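Local atomic coordinates of Lys-gingipain W83 (Porphyromonas gingivalis, PDB entry 4ITC), a protein that cleaves proteins after lysine as a secreted cysteine protease and carries adhesin domains, this calcium-binding K1 among them, which when isolated are hemolytic in vitro. Residues H26-G31 against N62-P67; K17-D22 against N102-F107; E6-G11 against G43-E48. One frame throughout, in Å; residues are numbered along the deposited sequence.

How the contacts relate
All three contacts lie in the K1 adhesin domain, a beta sandwich. Along the chain the segments come in the order 6-11, 17-22, 26-31, 43-48, 62-67 and 102-107. Contacts 1 and 2 have centres about 10 Å apart; they share one calcium ion, and their strands 62-65 and 17-20 are neighbours in the five-stranded sheet. Contact 3, its centre about 9 Å from that of contact 1, belongs to the other large sheet, where strand 43-48 pairs with strand 29-32, and holds a second calcium ion. Contacts 2 and 3, centres about 18 Å apart, do not touch. The two calcium ions fasten loops near strand ends of the sandwich, and contact 1 joins its two layers.

Contact 1: residues H26-G31 against N62-P67; sequences HGWKPG and NYLITP. With CA (calcium ion), chain B.
Asn62 reaches His26 through a shared calcium ion. Its OD1 binds the metal at 2.4 Å, and the backbone O of His26 binds it at 2.3 Å. These two oxygens lie close together because both are ligands, not because they bond to each other. Asn62 suits the place because its amide has two different ends: OD1 serves the cation while ND2 donates to Ser47 OG, which should fix the rotation of the amide. CG stands anti to the carbonyl carbon (chi1 -55°), directing the amide toward the metal loop. Asp20, Asp22, Asp24 and water 2 complete the coordination. Gly27 passes close by, its CA 3.6 Å from Asn62 ND2.

The backbone O of Asn62 meets the indole of Trp28 at its edge and receives a weak, bent hydrogen bond from Trp28 NE1 (3.0 Å, 148°). This gives the polar atom of a buried ring a partner.

Tyr63 turns its side chain away, and its part is played by the backbone. Water 1 accepts from Trp28 N and donates to Tyr63 O, linking the two segments where they do not pair directly.

Leu64 again turns toward Trp28. Leu64 CB sits over one face of the Trp28 indole, 3.7 Å from the centroid of its five-membered ring and 15° off the ring normal, a CH-pi contact. The two side chains cross at about a right angle, and an aliphatic residue fits against such a flat apolar surface.

Strand 62-65 runs between strands 17-20 and 148-153, with Trp28 also touching His153. Residues 29-31 join the other sheet beside strand 43-48, and Trp28 and Leu64 also touch Ser47 and Val45 of that strand, so the contact lies where the two sheets meet.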
# COMPACT_ATOMS: atom_id res chain seq x y z
N HIS A 26 10.41 11.07 2.13
CA HIS A 26 10.28 9.68 1.69
C HIS A 26 8.81 9.30 1.70
O HIS A 26 8.16 9.42 2.72
CB HIS A 26 11.02 8.74 2.63
CG HIS A 26 12.47 9.02 2.74
ND1 HIS A 26 13.39 8.46 1.89
CD2 HIS A 26 13.16 9.77 3.62
CE1 HIS A 26 14.59 8.91 2.21
NE2 HIS A 26 14.48 9.70 3.26
N GLY A 27 8.28 8.88 0.56
CA GLY A 27 6.88 8.47 0.46
C GLY A 27 6.76 7.15 -0.26
O GLY A 27 7.76 6.42 -0.46
N TRP A 28 5.55 6.88 -0.74
CA TRP A 28 5.33 5.71 -1.59
C TRP A 28 6.09 5.93 -2.91
O TRP A 28 6.06 7.04 -3.46
CB TRP A 28 3.84 5.50 -1.90
CG TRP A 28 3.05 4.97 -0.73
CD1 TRP A 28 2.35 5.69 0.22
CD2 TRP A 28 2.87 3.60 -0.40
NE1 TRP A 28 1.79 4.84 1.12
CE2 TRP A 28 2.07 3.54 0.75
CE3 TRP A 28 3.33 2.41 -0.97
CZ2 TRP A 28 1.69 2.34 1.34
CZ3 TRP A 28 2.97 1.21 -0.40
CH2 TRP A 28 2.16 1.18 0.77
N LYS A 29 6.75 4.89 -3.39
CA LYS A 29 7.69 4.97 -4.53
C LYS A 29 7.42 3.79 -5.46
O LYS A 29 6.99 2.74 -5.03
CB LYS A 29 9.12 4.84 -4.02
CG LYS A 29 9.63 6.02 -3.26
CD LYS A 29 10.93 5.67 -2.56
CE LYS A 29 11.41 6.80 -1.69
NZ LYS A 29 12.77 6.50 -1.16
N PRO A 30 7.73 3.95 -6.73
CA PRO A 30 7.69 2.83 -7.66
C PRO A 30 8.83 1.86 -7.43
O PRO A 30 9.99 2.27 -7.29
CB PRO A 30 7.86 3.53 -9.02
CG PRO A 30 8.63 4.75 -8.71
CD PRO A 30 8.20 5.19 -7.34
N GLY A 31 8.52 0.56 -7.46
CA GLY A 31 9.50 -0.49 -7.34
C GLY A 31 9.41 -1.37 -8.56
O GLY A 31 8.33 -1.54 -9.13
N ASN A 62 2.77 7.86 5.35
CA ASN A 62 2.75 8.06 3.88
C ASN A 62 1.45 7.55 3.30
O ASN A 62 1.07 6.37 3.57
CB ASN A 62 3.88 7.33 3.19
CG ASN A 62 5.29 7.66 3.73
OD1 ASN A 62 5.58 8.77 4.27
ND2 ASN A 62 6.22 6.71 3.50
N TYR A 63 0.83 8.34 2.45
CA TYR A 63 -0.45 8.02 1.83
C TYR A 63 -0.28 7.86 0.35
O TYR A 63 0.43 8.64 -0.29
CB TYR A 63 -1.48 9.10 2.03
CG TYR A 63 -1.95 9.36 3.47
CD1 TYR A 63 -1.15 10.00 4.39
CD2 TYR A 63 -3.22 9.02 3.86
CE1 TYR A 63 -1.60 10.25 5.66
CE2 TYR A 63 -3.68 9.28 5.12
CZ TYR A 63 -2.85 9.92 6.02
OH TYR A 63 -3.31 10.22 7.28
N LEU A 64 -0.94 6.85 -0.21
CA LEU A 64 -1.08 6.65 -1.66
C LEU A 64 -2.58 6.60 -1.90
O LEU A 64 -3.28 5.74 -1.33
CB LEU A 64 -0.42 5.35 -2.07
CG LEU A 64 -0.61 4.94 -3.52
CD1 LEU A 64 0.03 5.90 -4.50
CD2 LEU A 64 -0.09 3.52 -3.72
N ILE A 65 -3.06 7.50 -2.76
CA ILE A 65 -4.49 7.73 -2.89
C ILE A 65 -4.91 7.58 -4.35
O ILE A 65 -4.25 8.11 -5.24
CB ILE A 65 -4.82 9.16 -2.39
CG1 ILE A 65 -4.48 9.29 -0.88
CG2 ILE A 65 -6.29 9.53 -2.61
CD1 ILE A 65 -4.20 10.70 -0.44
N THR A 66 -6.00 6.85 -4.55
CA THR A 66 -6.58 6.67 -5.88
C THR A 66 -7.03 7.95 -6.55
O THR A 66 -7.25 8.97 -5.91
CB THR A 66 -7.79 5.71 -5.84
OG1 THR A 66 -8.84 6.36 -5.13
CG2 THR A 66 -7.44 4.33 -5.25
N PRO A 67 -7.16 7.90 -7.88
CA PRO A 67 -7.98 8.90 -8.52
C PRO A 67 -9.41 8.87 -7.99
O PRO A 67 -9.82 7.91 -7.31
CB PRO A 67 -7.94 8.46 -10.01
CG PRO A 67 -6.82 7.55 -10.16
CD PRO A 67 -6.67 6.88 -8.83
CA CA B . 7.48 10.11 4.83
O HOH W 1 3.52 8.94 -0.06
O HOH W 2 8.71 8.24 5.79

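Contact 2: residues K17-D22 against N102-F107; sequences KTIDAD and NDASNF. With CA (calcium ion), chain B; GAI (guanidine), chain G.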
# COMPACT_ATOMS: atom_id res chain seq x y z
N LYS A 17 -2.61 10.39 -6.00
CA LYS A 17 -2.01 11.39 -5.15
C LYS A 17 -1.15 10.73 -4.09
O LYS A 17 -1.51 9.66 -3.57
CB LYS A 17 -3.11 12.23 -4.47
CG LYS A 17 -2.60 13.26 -3.48
CD LYS A 17 -3.76 14.14 -3.07
CE LYS A 17 -3.34 15.15 -2.04
NZ LYS A 17 -4.48 15.99 -1.60
N THR A 18 -0.01 11.32 -3.80
CA THR A 18 0.83 10.85 -2.70
C THR A 18 0.94 11.95 -1.68
O THR A 18 1.01 13.14 -2.02
CB THR A 18 2.22 10.36 -3.14
OG1 THR A 18 2.87 11.37 -3.94
CG2 THR A 18 2.12 9.05 -3.88
N ILE A 19 0.90 11.56 -0.41
CA ILE A 19 1.10 12.49 0.69
C ILE A 19 2.18 11.95 1.62
O ILE A 19 2.04 10.90 2.21
CB ILE A 19 -0.15 12.79 1.52
CG1 ILE A 19 -1.35 13.13 0.62
CG2 ILE A 19 0.16 13.90 2.51
CD1 ILE A 19 -2.64 13.24 1.39
N ASP A 20 3.25 12.72 1.74
CA ASP A 20 4.30 12.45 2.70
C ASP A 20 3.97 13.22 3.94
O ASP A 20 4.48 14.36 4.17
CB ASP A 20 5.64 12.91 2.12
CG ASP A 20 6.78 12.89 3.10
OD1 ASP A 20 6.75 12.15 4.10
OD2 ASP A 20 7.76 13.67 2.86
N ALA A 21 3.09 12.67 4.78
CA ALA A 21 2.51 13.47 5.85
C ALA A 21 3.49 13.78 6.97
O ALA A 21 3.40 14.83 7.62
CB ALA A 21 1.26 12.84 6.38
N ASP A 22 4.45 12.88 7.18
CA ASP A 22 5.44 13.08 8.24
C ASP A 22 6.53 14.06 7.79
O ASP A 22 7.22 14.62 8.67
CB ASP A 22 6.06 11.75 8.62
CG ASP A 22 6.72 11.11 7.44
OD1 ASP A 22 5.97 10.46 6.65
OD2 ASP A 22 7.96 11.24 7.27
N ASN A 102 -9.56 14.47 -0.73
CA ASN A 102 -8.38 13.62 -0.79
C ASN A 102 -7.19 14.15 -0.02
O ASN A 102 -6.04 13.82 -0.36
CB ASN A 102 -8.03 13.25 -2.22
CG ASN A 102 -7.59 14.41 -3.07
OD1 ASN A 102 -7.35 14.23 -4.28
ND2 ASN A 102 -7.52 15.59 -2.49
N ASP A 103 -7.44 14.92 1.03
CA ASP A 103 -6.36 15.31 1.90
C ASP A 103 -6.22 14.23 2.99
O ASP A 103 -7.16 13.48 3.24
CB ASP A 103 -6.64 16.69 2.52
CG ASP A 103 -6.39 17.83 1.54
OD1 ASP A 103 -5.85 17.64 0.42
OD2 ASP A 103 -6.69 18.99 1.92
N ALA A 104 -5.07 14.14 3.65
CA ALA A 104 -4.89 13.17 4.72
C ALA A 104 -6.02 13.20 5.73
O ALA A 104 -6.48 12.16 6.20
CB ALA A 104 -3.55 13.37 5.44
N SER A 105 -6.42 14.40 6.12
CA SER A 105 -7.45 14.56 7.14
C SER A 105 -8.83 14.05 6.76
O SER A 105 -9.67 13.84 7.65
CB SER A 105 -7.56 16.03 7.52
OG SER A 105 -7.95 16.81 6.39
N ASN A 106 -9.07 13.84 5.47
CA ASN A 106 -10.33 13.26 4.98
C ASN A 106 -10.43 11.75 5.13
O ASN A 106 -11.51 11.19 4.94
CB ASN A 106 -10.53 13.62 3.51
CG ASN A 106 -10.63 15.10 3.29
OD1 ASN A 106 -9.93 15.68 2.46
ND2 ASN A 106 -11.51 15.74 4.05
N PHE A 107 -9.31 11.10 5.45
CA PHE A 107 -9.29 9.64 5.54
C PHE A 107 -9.39 9.19 6.97
O PHE A 107 -8.40 9.09 7.66
CB PHE A 107 -8.01 9.11 4.88
CG PHE A 107 -8.04 9.33 3.40
CD1 PHE A 107 -8.89 8.59 2.58
CD2 PHE A 107 -7.28 10.34 2.82
CE1 PHE A 107 -8.95 8.83 1.22
CE2 PHE A 107 -7.34 10.58 1.47
CZ PHE A 107 -8.16 9.81 0.67
CA CA B . 7.48 10.11 4.83
C GAI G . 2.33 10.51 -7.70
N1 GAI G . 1.66 11.07 -6.79
N2 GAI G . 1.77 10.17 -8.87
N3 GAI G . 3.63 10.26 -7.51
O HOH W 2 8.71 8.24 5.79
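Lys17 lays the end of its side chain across Asn102, with Lys17 CE 3.4 Å from the Asn102 backbone O. CG lies opposite the backbone N (chi1 176°) and the rest of the chain is fully extended, which carries the ammonium group to the loop from edge strand 17-20, whose far end supplies Asp20 to the calcium ion. There Lys17 NZ donates to Asn102 O at 2.9 Å, sitting well above the plane of the carbonyl (60°) and not on a lone pair. Lys17 NZ also makes a salt bridge with Asp103 OD1 at 2.9 Å, weak as a hydrogen bond. Lysine suits this position because it is long enough to span the gap and can serve both acceptors.

Beside it, Ile19 extends CD1 to the start of the 3-10 turn, 3.4 Å from Ala104 N and 4.2 Å from Ala104 CB. The small alanine lets the turn come close to the strand, and it also touches Tyr63. Within the loop, Asp103 N points at a lone pair of Asn106 OD1, within the plane of that amide.

One ammonium group thus answers both a backbone carbonyl and a carboxylate, and the nearby acid probably favours the charged lysine, while Ile19 and Ala104 add apolar contact beside this polar tie.

Contact 3: residues E6-G11 against G43-E48; sequences ESFENG and GCVYSE. With CA (calcium ion), chain C.
A calcium site ties the loop after strand 3-6 to the beginning of strand 43-48. The ion is bound by Ser7 O at 2.4 Å, Glu9 OE2 at 2.3 Å and Gly43 O at 2.3 Å, while Ser41, Asp165 and Glu166 complete the shell. Two of these ligands are peptide carbonyls, which fix the course of the backbone around the metal.

The Glu9 side chain leaves the backbone pointing away, but its bend at chi2 (-54°) brings the carboxylate back to the N-H of Gly43. While Glu9 OE2 holds the calcium, Glu9 OE1 accepts a weak hydrogen bond from Gly43 N at 3.0 Å; a longer weak one reaches OE2. Glycine suits position 43 because a CB would run into Phe8 O and Glu9 CA; without it the loop backbone can lie directly against the strand, with Gly43 CA 3.4 Å from Phe8 O.

Phe8 fills the buried side. Glu6 CG lies over the centre of one ring face, and Val45 CG1 packs on the opposite face, 3.8 Å from the ring centroid and 22° off its normal, a CH-pi contact displaced to the CD1 side. Branching at CB suits valine to a strand, and with CG1 anti to its carbonyl carbon that methyl is set against the ring. Glu6 also grips the turn by its other end: OE2 accepts from Phe8 N at 2.8 Å through its anti lone pair.

Calcium binding that pins a loop and the end of a sheet strand together fits the jelly-roll-like beta sandwich of the cleaved adhesin family.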
# COMPACT_ATOMS: atom_id res chain seq x y z
N GLU A 6 -5.03 -1.11 -11.49
CA GLU A 6 -3.71 -0.52 -11.59
C GLU A 6 -2.65 -1.51 -11.17
O GLU A 6 -2.60 -2.00 -10.04
CB GLU A 6 -3.57 0.76 -10.79
CG GLU A 6 -2.18 1.40 -10.90
CD GLU A 6 -1.74 1.67 -12.34
OE1 GLU A 6 -2.50 2.39 -13.04
OE2 GLU A 6 -0.66 1.19 -12.79
N SER A 7 -1.79 -1.84 -12.16
CA SER A 7 -0.74 -2.81 -11.97
C SER A 7 0.62 -2.23 -11.62
O SER A 7 1.56 -2.96 -11.30
CB SER A 7 -0.62 -3.68 -13.24
OG SER A 7 -1.77 -4.49 -13.41
N PHE A 8 0.75 -0.91 -11.68
CA PHE A 8 2.00 -0.24 -11.37
C PHE A 8 3.22 -0.72 -12.17
O PHE A 8 4.34 -0.74 -11.66
CB PHE A 8 2.29 -0.31 -9.85
CG PHE A 8 1.23 0.31 -9.02
CD1 PHE A 8 1.05 1.69 -9.02
CD2 PHE A 8 0.43 -0.47 -8.20
CE1 PHE A 8 0.04 2.30 -8.25
CE2 PHE A 8 -0.55 0.14 -7.45
CZ PHE A 8 -0.76 1.50 -7.48
N GLU A 9 3.01 -1.08 -13.42
CA GLU A 9 4.10 -1.59 -14.24
C GLU A 9 4.97 -0.46 -14.74
O GLU A 9 6.13 -0.67 -15.12
CB GLU A 9 3.57 -2.46 -15.39
CG GLU A 9 2.84 -3.70 -14.90
CD GLU A 9 3.67 -4.52 -13.94
OE1 GLU A 9 4.83 -4.85 -14.28
OE2 GLU A 9 3.18 -4.89 -12.84
N ASN A 10 4.43 0.76 -14.76
CA ASN A 10 5.17 1.95 -15.15
C ASN A 10 5.05 3.07 -14.14
O ASN A 10 4.83 4.23 -14.47
CB ASN A 10 4.74 2.37 -16.56
CG ASN A 10 5.21 1.38 -17.60
OD1 ASN A 10 4.45 0.57 -18.11
ND2 ASN A 10 6.48 1.41 -17.84
N GLY A 11 5.18 2.71 -12.87
CA GLY A 11 5.22 3.70 -11.83
C GLY A 11 3.83 4.11 -11.36
O GLY A 11 2.84 3.46 -11.63
N GLY A 43 6.48 -4.69 -11.75
CA GLY A 43 6.37 -3.42 -11.05
C GLY A 43 5.37 -3.42 -9.91
O GLY A 43 4.40 -4.16 -9.90
N CYS A 44 5.68 -2.61 -8.90
CA CYS A 44 4.78 -2.42 -7.75
C CYS A 44 5.08 -1.08 -7.13
O CYS A 44 5.79 -0.27 -7.73
CB CYS A 44 4.94 -3.52 -6.75
SG CYS A 44 6.52 -3.60 -5.89
N VAL A 45 4.50 -0.80 -5.95
CA VAL A 45 4.88 0.36 -5.18
C VAL A 45 5.31 -0.09 -3.79
O VAL A 45 4.94 -1.16 -3.33
CB VAL A 45 3.74 1.40 -5.06
CG1 VAL A 45 3.44 1.95 -6.44
CG2 VAL A 45 2.51 0.81 -4.42
N TYR A 46 6.11 0.74 -3.15
CA TYR A 46 6.61 0.42 -1.82
C TYR A 46 6.83 1.67 -0.99
O TYR A 46 6.93 2.80 -1.51
CB TYR A 46 7.90 -0.38 -1.89
CG TYR A 46 9.11 0.41 -2.33
CD1 TYR A 46 9.34 0.68 -3.68
CD2 TYR A 46 10.03 0.86 -1.42
CE1 TYR A 46 10.45 1.36 -4.08
CE2 TYR A 46 11.16 1.56 -1.81
CZ TYR A 46 11.36 1.82 -3.15
OH TYR A 46 12.50 2.52 -3.56
N SER A 47 6.83 1.47 0.33
CA SER A 47 7.07 2.53 1.28
C SER A 47 7.99 2.00 2.37
O SER A 47 7.90 0.84 2.79
CB SER A 47 5.75 3.01 1.86
OG SER A 47 5.92 3.98 2.85
N GLU A 48 8.92 2.86 2.81
CA GLU A 48 10.03 2.49 3.67
C GLU A 48 9.81 2.83 5.14
O GLU A 48 9.49 3.98 5.50
CB GLU A 48 11.28 3.26 3.21
CG GLU A 48 11.70 2.93 1.80
CD GLU A 48 12.56 4.03 1.19
OE1 GLU A 48 13.73 3.69 0.85
OE2 GLU A 48 12.10 5.20 1.10
CA CA C . 2.43 -5.06 -10.72
O HOH W 3 6.22 0.69 -10.44